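Local coordinates for protein SSD1 (Saccharomyces cerevisiae S288C, PDB 7AM1), which binds mRNA and represses translation as a pseudonuclease of the RNase II family, and is implicated in control of the G1 phase of the cell cycle, at residues V182-S188 against M899-T905; I755-V759 against L904-A908; S805-R811 against R894-M899. One frame throughout, in Å; residues are numbered along the deposited sequence.

Contact 1: residues V182-S188 against M899-T905; sequences VEVEGQS and MALPCLT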
loop_
_atom_site.group_PDB
_atom_site.type_symbol
_atom_site.label_atom_id
_atom_site.label_comp_id
_atom_site.label_asym_id
_atom_site.label_seq_id
_atom_site.Cartn_x
_atom_site.Cartn_y
_atom_site.Cartn_z
ATOM N N VAL A 182 1.816 18.755 7.127
ATOM C CA VAL A 182 0.382 18.485 7.059
ATOM C C VAL A 182 0.060 17.671 5.812
ATOM O O VAL A 182 -0.780 16.764 5.843
ATOM C CB VAL A 182 -0.422 19.798 7.099
ATOM C CG1 VAL A 182 -1.915 19.512 6.972
ATOM C CG2 VAL A 182 -0.159 20.553 8.395
ATOM N N GLU A 183 0.728 17.970 4.697
ATOM C CA GLU A 183 0.501 17.205 3.475
ATOM C C GLU A 183 1.139 15.824 3.554
ATOM O O GLU A 183 0.473 14.809 3.316
ATOM C CB GLU A 183 1.021 17.971 2.259
ATOM C CG GLU A 183 0.270 19.262 1.978
ATOM C CD GLU A 183 0.838 20.013 0.794
ATOM O OE1 GLU A 183 2.065 19.957 0.584
ATOM O OE2 GLU A 183 0.048 20.620 0.042
ATOM N N VAL A 184 2.433 15.760 3.870
ATOM C CA VAL A 184 3.123 14.472 3.862
ATOM C C VAL A 184 2.493 13.520 4.872
ATOM O O VAL A 184 2.214 12.355 4.566
ATOM C CB VAL A 184 4.626 14.658 4.126
ATOM C CG1 VAL A 184 5.288 13.302 4.312
ATOM C CG2 VAL A 184 5.274 15.400 2.972
ATOM N N GLU A 185 2.271 13.996 6.099
ATOM C CA GLU A 185 1.694 13.136 7.126
ATOM C C GLU A 185 0.214 12.873 6.882
ATOM O O GLU A 185 -0.272 11.767 7.152
ATOM C CB GLU A 185 1.886 13.766 8.506
ATOM C CG GLU A 185 3.332 13.932 8.928
ATOM C CD GLU A 185 3.462 14.661 10.251
ATOM O OE1 GLU A 185 2.421 15.078 10.799
ATOM O OE2 GLU A 185 4.598 14.805 10.752
ATOM N N GLY A 186 -0.508 13.854 6.352
ATOM C CA GLY A 186 -1.953 13.792 6.297
ATOM C C GLY A 186 -2.534 13.149 5.055
ATOM O O GLY A 186 -3.689 12.712 5.073
ATOM N N GLN A 187 -1.758 13.067 3.978
ATOM C CA GLN A 187 -2.278 12.585 2.703
ATOM C C GLN A 187 -2.083 11.084 2.502
ATOM O O GLN A 187 -2.408 10.566 1.428
ATOM C CB GLN A 187 -1.635 13.383 1.567
ATOM C CG GLN A 187 -2.112 14.837 1.576
ATOM C CD GLN A 187 -1.428 15.707 0.547
ATOM O OE1 GLN A 187 -0.312 15.421 0.118
ATOM N NE2 GLN A 187 -2.090 16.793 0.157
ATOM N N SER A 188 -1.601 10.370 3.514
ATOM C CA SER A 188 -1.525 8.918 3.474
ATOM C C SER A 188 -2.164 8.350 4.736
ATOM O O SER A 188 -2.361 9.049 5.734
ATOM C CB SER A 188 -0.074 8.429 3.342
ATOM O OG SER A 188 0.683 8.788 4.484
ATOM N N MET A 899 -6.442 21.069 -0.427
ATOM C CA MET A 899 -5.468 20.614 -1.410
ATOM C C MET A 899 -6.084 19.584 -2.356
ATOM O O MET A 899 -7.204 19.109 -2.158
ATOM C CB MET A 899 -4.243 20.017 -0.708
ATOM C CG MET A 899 -3.691 20.916 0.379
ATOM S SD MET A 899 -2.882 22.389 -0.266
ATOM C CE MET A 899 -2.496 23.219 1.274
ATOM N N ALA A 900 -5.310 19.211 -3.383
ATOM C CA ALA A 900 -5.749 18.157 -4.292
ATOM C C ALA A 900 -6.164 16.924 -3.508
ATOM O O ALA A 900 -7.131 16.238 -3.860
ATOM C CB ALA A 900 -4.637 17.808 -5.282
ATOM N N LEU A 901 -5.432 16.627 -2.442
ATOM C CA LEU A 901 -5.788 15.558 -1.543
ATOM C C LEU A 901 -6.041 16.142 -0.161
ATOM O O LEU A 901 -5.299 17.027 0.281
ATOM C CB LEU A 901 -4.668 14.513 -1.470
ATOM C CG LEU A 901 -4.226 13.915 -2.810
ATOM C CD1 LEU A 901 -3.143 12.866 -2.588
ATOM C CD2 LEU A 901 -5.408 13.320 -3.574
ATOM N N PRO A 902 -7.067 15.682 0.544
ATOM C CA PRO A 902 -7.283 16.155 1.913
ATOM C C PRO A 902 -6.181 15.654 2.833
ATOM O O PRO A 902 -5.476 14.685 2.542
ATOM C CB PRO A 902 -8.646 15.568 2.285
ATOM C CG PRO A 902 -8.774 14.347 1.414
ATOM C CD PRO A 902 -8.087 14.700 0.127
ATOM N N CYS A 903 -6.053 16.329 3.970
ATOM C CA CYS A 903 -4.993 16.051 4.930
ATOM C C CYS A 903 -5.623 15.661 6.256
ATOM O O CYS A 903 -6.309 16.474 6.884
ATOM C CB CYS A 903 -4.097 17.279 5.105
ATOM S SG CYS A 903 -3.336 17.838 3.566
ATOM N N LEU A 904 -5.363 14.437 6.698
ATOM C CA LEU A 904 -5.787 14.015 8.021
ATOM C C LEU A 904 -4.876 14.644 9.062
ATOM O O LEU A 904 -3.653 14.665 8.903
ATOM C CB LEU A 904 -5.744 12.496 8.145
ATOM C CG LEU A 904 -6.659 11.739 7.189
ATOM C CD1 LEU A 904 -6.271 10.257 7.139
ATOM C CD2 LEU A 904 -8.111 11.918 7.622
ATOM N N THR A 905 -5.479 15.161 10.126
ATOM C CA THR A 905 -4.729 15.780 11.204
ATOM C C THR A 905 -5.330 15.335 12.528
ATOM O O THR A 905 -6.534 15.077 12.626
ATOM C CB THR A 905 -4.745 17.318 11.120
ATOM O OG1 THR A 905 -6.096 17.791 11.197
ATOM C CG2 THR A 905 -4.111 17.809 9.822
HETATM O O HOH W 1 -1.137 15.999 8.729
#
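Gly186 and Leu904 meet through their backbones. Leu904 N donates to Gly186 O at 2.9 Å, nearly straight at 171°. The same carbonyl oxygen takes a CA-H...O contact from Cys903 CA, and His715 of helix 689-725 is hydrogen-bonded to it as well. The amide of Gln187 supplies a second direct bond. Its NE2 gives a hydrogen to Leu901 O at 3.2 Å and comes from above the carbonyl plane. The Gln187 chain is extended beyond CG, which carries the amide across Leu901 CB at about a right angle. Water 1 adds a third polar link, donating to Val182 O and to Leu904 O. Thr905 OG1 is hydrogen-bonded to Glu896 OE2 of strand 888-896. Pro902 O is buried here without a polar partner, and the nearby Gln187 CG is 3.5 Å from it.

The 182-186 segment is the last part of helix 175-186, and Gln187 is the first residue to leave helical angles. Strand 903-908 is an outermost strand of the five-stranded antiparallel sheet in the C-terminal OB-type domain. The helix end crosses the start of this strand at 84°, with short-segment axes 6.6 Å apart. Gly186 sits at the closest point, its CA 4.0 Å from Cys903 CA. A CB there would collide with Cys903 CB and Leu904 O.

The remaining contacts are van der Waals. Val182 CG1 lies anti to its own N (chi1 178°) and rests on Cys903 CB at 3.6 Å, with Thr905 CG2 a little farther off. Cys903 SG lies near Gln187 NE2 and CG. Glu183 and Met899 cross at about a right angle, with Glu183 OE2 3.4 Å from Met899 SD.

Contact 2: residues I755-V759 against L904-A908; sequences IEKRV and LTVRA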
loop_
_atom_site.group_PDB
_atom_site.type_symbol
_atom_site.label_atom_id
_atom_site.label_comp_id
_atom_site.label_asym_id
_atom_site.label_seq_id
_atom_site.Cartn_x
_atom_site.Cartn_y
_atom_site.Cartn_z
ATOM N N ILE A 755 -5.564 4.150 10.406
ATOM C CA ILE A 755 -4.681 5.277 10.151
ATOM C C ILE A 755 -3.714 5.449 11.313
ATOM O O ILE A 755 -3.968 5.032 12.446
ATOM C CB ILE A 755 -5.451 6.597 9.902
ATOM C CG1 ILE A 755 -6.300 6.973 11.123
ATOM C CG2 ILE A 755 -6.288 6.483 8.634
ATOM C CD1 ILE A 755 -7.032 8.306 10.978
ATOM N N GLU A 756 -2.586 6.070 10.996
ATOM C CA GLU A 756 -1.540 6.409 11.948
ATOM C C GLU A 756 -1.148 7.850 11.659
ATOM O O GLU A 756 -0.840 8.185 10.510
ATOM C CB GLU A 756 -0.337 5.472 11.805
ATOM C CG GLU A 756 0.846 5.825 12.696
ATOM C CD GLU A 756 2.161 5.245 12.202
ATOM O OE1 GLU A 756 2.278 4.920 10.999
ATOM O OE2 GLU A 756 3.085 5.107 13.032
ATOM N N LYS A 757 -1.192 8.703 12.679
ATOM C CA LYS A 757 -0.956 10.128 12.499
ATOM C C LYS A 757 -0.178 10.669 13.690
ATOM O O LYS A 757 -0.025 10.003 14.716
ATOM C CB LYS A 757 -2.274 10.893 12.321
ATOM C CG LYS A 757 -3.008 10.551 11.037
ATOM C CD LYS A 757 -2.380 11.238 9.838
ATOM C CE LYS A 757 -2.641 10.477 8.544
ATOM N NZ LYS A 757 -1.522 9.544 8.217
ATOM N N ARG A 758 0.301 11.902 13.550
ATOM C CA ARG A 758 1.224 12.496 14.506
ATOM C C ARG A 758 0.622 13.737 15.150
ATOM O O ARG A 758 0.193 14.661 14.451
ATOM C CB ARG A 758 2.542 12.852 13.813
ATOM C CG ARG A 758 3.552 13.561 14.700
ATOM C CD ARG A 758 4.934 13.525 14.072
ATOM N NE ARG A 758 5.392 12.146 13.920
ATOM C CZ ARG A 758 6.352 11.752 13.092
ATOM N NH1 ARG A 758 6.977 12.632 12.319
ATOM N NH2 ARG A 758 6.686 10.472 13.040
ATOM N N VAL A 759 0.612 13.753 16.480
ATOM C CA VAL A 759 0.239 14.931 17.252
ATOM C C VAL A 759 1.477 15.801 17.424
ATOM O O VAL A 759 2.522 15.325 17.887
ATOM C CB VAL A 759 -0.349 14.536 18.616
ATOM C CG1 VAL A 759 -0.652 15.783 19.444
ATOM C CG2 VAL A 759 -1.602 13.682 18.435
ATOM N N LEU A 904 -5.363 14.437 6.698
ATOM C CA LEU A 904 -5.787 14.015 8.021
ATOM C C LEU A 904 -4.876 14.644 9.062
ATOM O O LEU A 904 -3.653 14.665 8.903
ATOM C CB LEU A 904 -5.744 12.496 8.145
ATOM C CG LEU A 904 -6.659 11.739 7.189
ATOM C CD1 LEU A 904 -6.271 10.257 7.139
ATOM C CD2 LEU A 904 -8.111 11.918 7.622
ATOM N N THR A 905 -5.479 15.161 10.126
ATOM C CA THR A 905 -4.729 15.780 11.204
ATOM C C THR A 905 -5.330 15.335 12.528
ATOM O O THR A 905 -6.534 15.077 12.626
ATOM C CB THR A 905 -4.745 17.318 11.120
ATOM O OG1 THR A 905 -6.096 17.791 11.197
ATOM C CG2 THR A 905 -4.111 17.809 9.822
ATOM N N VAL A 906 -4.483 15.262 13.547
ATOM C CA VAL A 906 -4.903 14.835 14.874
ATOM C C VAL A 906 -4.366 15.808 15.911
ATOM O O VAL A 906 -3.292 16.398 15.747
ATOM C CB VAL A 906 -4.430 13.400 15.203
ATOM C CG1 VAL A 906 -5.180 12.396 14.362
ATOM C CG2 VAL A 906 -2.927 13.274 15.003
ATOM N N ARG A 907 -5.134 15.972 16.986
ATOM C CA ARG A 907 -4.748 16.776 18.134
ATOM C C ARG A 907 -5.161 16.055 19.407
ATOM O O ARG A 907 -6.199 15.387 19.443
ATOM C CB ARG A 907 -5.389 18.167 18.087
ATOM C CG ARG A 907 -4.975 18.995 16.888
ATOM C CD ARG A 907 -5.932 20.143 16.648
ATOM N NE ARG A 907 -5.226 21.303 16.118
ATOM C CZ ARG A 907 -5.705 22.543 16.120
ATOM N NH1 ARG A 907 -6.906 22.807 16.629
ATOM N NH2 ARG A 907 -4.970 23.526 15.620
ATOM N N ALA A 908 -4.339 16.185 20.444
ATOM C CA ALA A 908 -4.717 15.691 21.758
ATOM C C ALA A 908 -5.765 16.601 22.377
ATOM O O ALA A 908 -5.687 17.829 22.277
ATOM C CB ALA A 908 -3.503 15.612 22.684
HETATM O O HOH W 2 -1.651 15.783 12.927
#
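Lys757 lies with its aliphatic chain against Leu904 and Val906. Its CB meets Val906 CG2 at 3.6 Å. The chain then bends at chi2 (-77°) and crosses Leu904 at about a right angle, bringing CE to 3.7 Å from Leu904 CB. Beyond CE, the ammonium NZ bonds to Glu756 O at 2.8 Å and also to Ser188 O and Glu185 O. With alanine in place of this lysine, the three carbonyls are likely to lose their shared donor and a gap to open beside Leu904.

Val759 meets Val906 at about a right angle, CG2 to CG2 at 3.7 Å. Its other methyl, CG1, faces Ala908. Ile755 CG2 reaches obliquely to Leu904 CD1 at 4.1 Å.

Strands 755-760 and 903-908 are the third and fifth of the five-stranded sheet, the two that come together where an OB barrel closes. Here their segments run at 50°, and no direct hydrogen bond joins them. Water 2 bridges the seam instead, accepting from Val906 N and lying 2.6 Å from Arg758 O. Leu893 and Ile891 of strand 888-896 also pack here. The seam is therefore mostly apolar, and its one ammonium group is compensated by carbonyl oxygens, probably still charged.

Contact 3: residues S805-R811 against R894-M899; sequences SIKNKFR and RAEVGM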
loop_
_atom_site.group_PDB
_atom_site.type_symbol
_atom_site.label_atom_id
_atom_site.label_comp_id
_atom_site.label_asym_id
_atom_site.label_seq_id
_atom_site.Cartn_x
_atom_site.Cartn_y
_atom_site.Cartn_z
ATOM N N SER A 805 -5.710 28.319 3.535
ATOM C CA SER A 805 -6.341 27.630 2.416
ATOM C C SER A 805 -7.318 26.547 2.858
ATOM O O SER A 805 -7.876 25.850 2.003
ATOM C CB SER A 805 -5.265 27.025 1.509
ATOM O OG SER A 805 -4.551 26.009 2.187
ATOM N N ILE A 806 -7.546 26.391 4.162
ATOM C CA ILE A 806 -8.507 25.402 4.631
ATOM C C ILE A 806 -9.915 25.879 4.324
ATOM O O ILE A 806 -10.307 26.995 4.692
ATOM C CB ILE A 806 -8.338 25.157 6.141
ATOM C CG1 ILE A 806 -7.006 24.470 6.429
ATOM C CG2 ILE A 806 -9.523 24.368 6.689
ATOM C CD1 ILE A 806 -6.730 24.321 7.916
ATOM N N LYS A 807 -10.677 25.042 3.621
ATOM C CA LYS A 807 -12.049 25.382 3.263
ATOM C C LYS A 807 -13.030 25.042 4.381
ATOM O O LYS A 807 -14.085 25.677 4.487
ATOM C CB LYS A 807 -12.423 24.679 1.957
ATOM C CG LYS A 807 -11.576 25.137 0.770
ATOM C CD LYS A 807 -12.333 25.013 -0.544
ATOM C CE LYS A 807 -11.509 25.529 -1.721
ATOM N NZ LYS A 807 -10.364 24.628 -2.061
ATOM N N ASN A 808 -12.752 24.003 5.167
ATOM C CA ASN A 808 -13.642 23.578 6.250
ATOM C C ASN A 808 -13.071 24.088 7.572
ATOM O O ASN A 808 -12.482 23.346 8.357
ATOM C CB ASN A 808 -13.812 22.061 6.229
ATOM C CG ASN A 808 -12.489 21.309 6.367
ATOM O OD1 ASN A 808 -11.462 21.706 5.806
ATOM N ND2 ASN A 808 -12.527 20.188 7.078
ATOM N N LYS A 809 -13.289 25.377 7.834
ATOM C CA LYS A 809 -12.627 26.035 8.953
ATOM C C LYS A 809 -13.340 25.872 10.294
ATOM O O LYS A 809 -12.718 26.110 11.333
ATOM C CB LYS A 809 -12.491 27.539 8.677
ATOM C CG LYS A 809 -11.564 27.901 7.522
ATOM C CD LYS A 809 -11.117 29.351 7.619
ATOM C CE LYS A 809 -10.082 29.688 6.553
ATOM N NZ LYS A 809 -10.704 29.690 5.204
ATOM N N PHE A 810 -14.592 25.428 10.319
ATOM C CA PHE A 810 -15.359 25.486 11.558
ATOM C C PHE A 810 -15.078 24.277 12.442
ATOM O O PHE A 810 -15.097 23.132 11.978
ATOM C CB PHE A 810 -16.859 25.563 11.266
ATOM C CG PHE A 810 -17.708 25.390 12.493
ATOM C CD1 PHE A 810 -17.747 26.377 13.465
ATOM C CD2 PHE A 810 -18.440 24.234 12.686
ATOM C CE1 PHE A 810 -18.510 26.218 14.602
ATOM C CE2 PHE A 810 -19.206 24.067 13.821
ATOM C CZ PHE A 810 -19.240 25.059 14.781
ATOM N N ARG A 811 -14.785 24.546 13.717
ATOM C CA ARG A 811 -14.601 23.514 14.728
ATOM C C ARG A 811 -15.460 23.841 15.939
ATOM O O ARG A 811 -15.376 24.946 16.485
ATOM C CB ARG A 811 -13.137 23.391 15.170
ATOM C CG ARG A 811 -12.245 22.585 14.241
ATOM C CD ARG A 811 -11.615 23.459 13.183
ATOM N NE ARG A 811 -10.364 22.883 12.702
ATOM C CZ ARG A 811 -9.566 23.463 11.814
ATOM N NH1 ARG A 811 -9.889 24.642 11.300
ATOM N NH2 ARG A 811 -8.445 22.858 11.440
ATOM N N ARG A 894 -9.574 15.075 12.255
ATOM C CA ARG A 894 -10.112 15.897 11.189
ATOM C C ARG A 894 -9.406 15.597 9.875
ATOM O O ARG A 894 -8.253 15.164 9.852
ATOM C CB ARG A 894 -9.943 17.381 11.499
ATOM C CG ARG A 894 -11.216 18.126 11.633
ATOM C CD ARG A 894 -10.902 19.540 12.057
ATOM N NE ARG A 894 -10.336 20.318 10.963
ATOM C CZ ARG A 894 -11.042 21.120 10.171
ATOM N NH1 ARG A 894 -10.430 21.788 9.204
ATOM N NH2 ARG A 894 -12.350 21.262 10.345
ATOM N N ALA A 895 -10.106 15.881 8.778
ATOM C CA ALA A 895 -9.531 15.944 7.436
ATOM C C ALA A 895 -9.584 17.399 6.965
ATOM O O ALA A 895 -10.672 17.942 6.745
ATOM C CB ALA A 895 -10.275 15.025 6.468
ATOM N N GLU A 896 -8.412 18.030 6.822
ATOM C CA GLU A 896 -8.332 19.402 6.329
ATOM C C GLU A 896 -8.590 19.396 4.825
ATOM O O GLU A 896 -7.875 18.723 4.076
ATOM C CB GLU A 896 -6.956 20.020 6.587
ATOM C CG GLU A 896 -6.339 19.774 7.946
ATOM C CD GLU A 896 -6.990 20.560 9.055
ATOM O OE1 GLU A 896 -7.889 21.379 8.769
ATOM O OE2 GLU A 896 -6.594 20.353 10.222
ATOM N N VAL A 897 -9.601 20.131 4.381
ATOM C CA VAL A 897 -9.954 20.189 2.967
ATOM C C VAL A 897 -9.353 21.451 2.366
ATOM O O VAL A 897 -9.367 22.519 2.991
ATOM C CB VAL A 897 -11.484 20.168 2.788
ATOM C CG1 VAL A 897 -11.856 20.355 1.325
ATOM C CG2 VAL A 897 -12.056 18.871 3.339
ATOM N N GLY A 898 -8.840 21.334 1.138
ATOM C CA GLY A 898 -8.229 22.466 0.464
ATOM C C GLY A 898 -7.246 22.111 -0.636
ATOM O O GLY A 898 -7.192 22.798 -1.660
ATOM N N MET A 899 -6.442 21.069 -0.427
ATOM C CA MET A 899 -5.468 20.614 -1.410
ATOM C C MET A 899 -6.084 19.584 -2.356
ATOM O O MET A 899 -7.204 19.109 -2.158
ATOM C CB MET A 899 -4.243 20.017 -0.708
ATOM C CG MET A 899 -3.691 20.916 0.379
ATOM S SD MET A 899 -2.882 22.389 -0.266
ATOM C CE MET A 899 -2.496 23.219 1.274
#
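Arg894 grips the backbone carbonyl of Asn808 with two nitrogens. Both NH1 and NH2 point at Asn808 O, which lies near the guanidinium plane; the NH1 bond is 2.7 Å. The Asn808 amide lies over one guanidinium face: OD1 accepts from Val897 N at 2.8 Å, and ND2 donates to Ala895 O at 2.9 Å. Its CG sits between the backbone N and the carbonyl carbon (chi1 58°), which turns the amide that way. Lys807 N also bonds to Val897 O, at 171°.

The charged groups form a salt-bridge network. The Arg811 guanidinium stacks on the other face of Arg894, centres 3.2 Å apart and planes at 27°. Glu896 OE1 ties the pair, 2.6 Å from Arg894 NH1 and 3.1 Å from Arg811 NH2. Its charge probably offsets the closeness of two cations. Arg811 is modelled in two conformers, so its stack and bridge hold for one and are less certain than Arg894 to Glu896.

Ile806 CG2 makes a close contact at the edge of the Arg894 guanidinium. A CB on Gly898 would collide with Ser805 O.

The 805-811 loop precedes helix 814-827 and covers the end of strand 888-896. Strand 903-908 pairs beside that strand, and Asn723 of helix 689-725 touches Asn808 and Val897.

Overall arrangement
All three contacts end on the last part of the chain, strands 888-896 and 903-908. From the N terminus, helix 175-186 comes first, and contact 1 brings its end to 899-905, closing a loop of 710 residues. Strand 755-760 follows, and contact 2 closes a shorter loop of 144 residues on the same strand 903-908. The 805-811 loop comes last, and contact 3 returns it to 894-899. Contact 3 lies within the span of each of the other two. Contacts 1 and 2 touch directly and share Leu904 and Thr905. Together the contacts tie an early helix and a late loop to the sheet of the C-terminal OB-type domain, and bring its two outermost strands together.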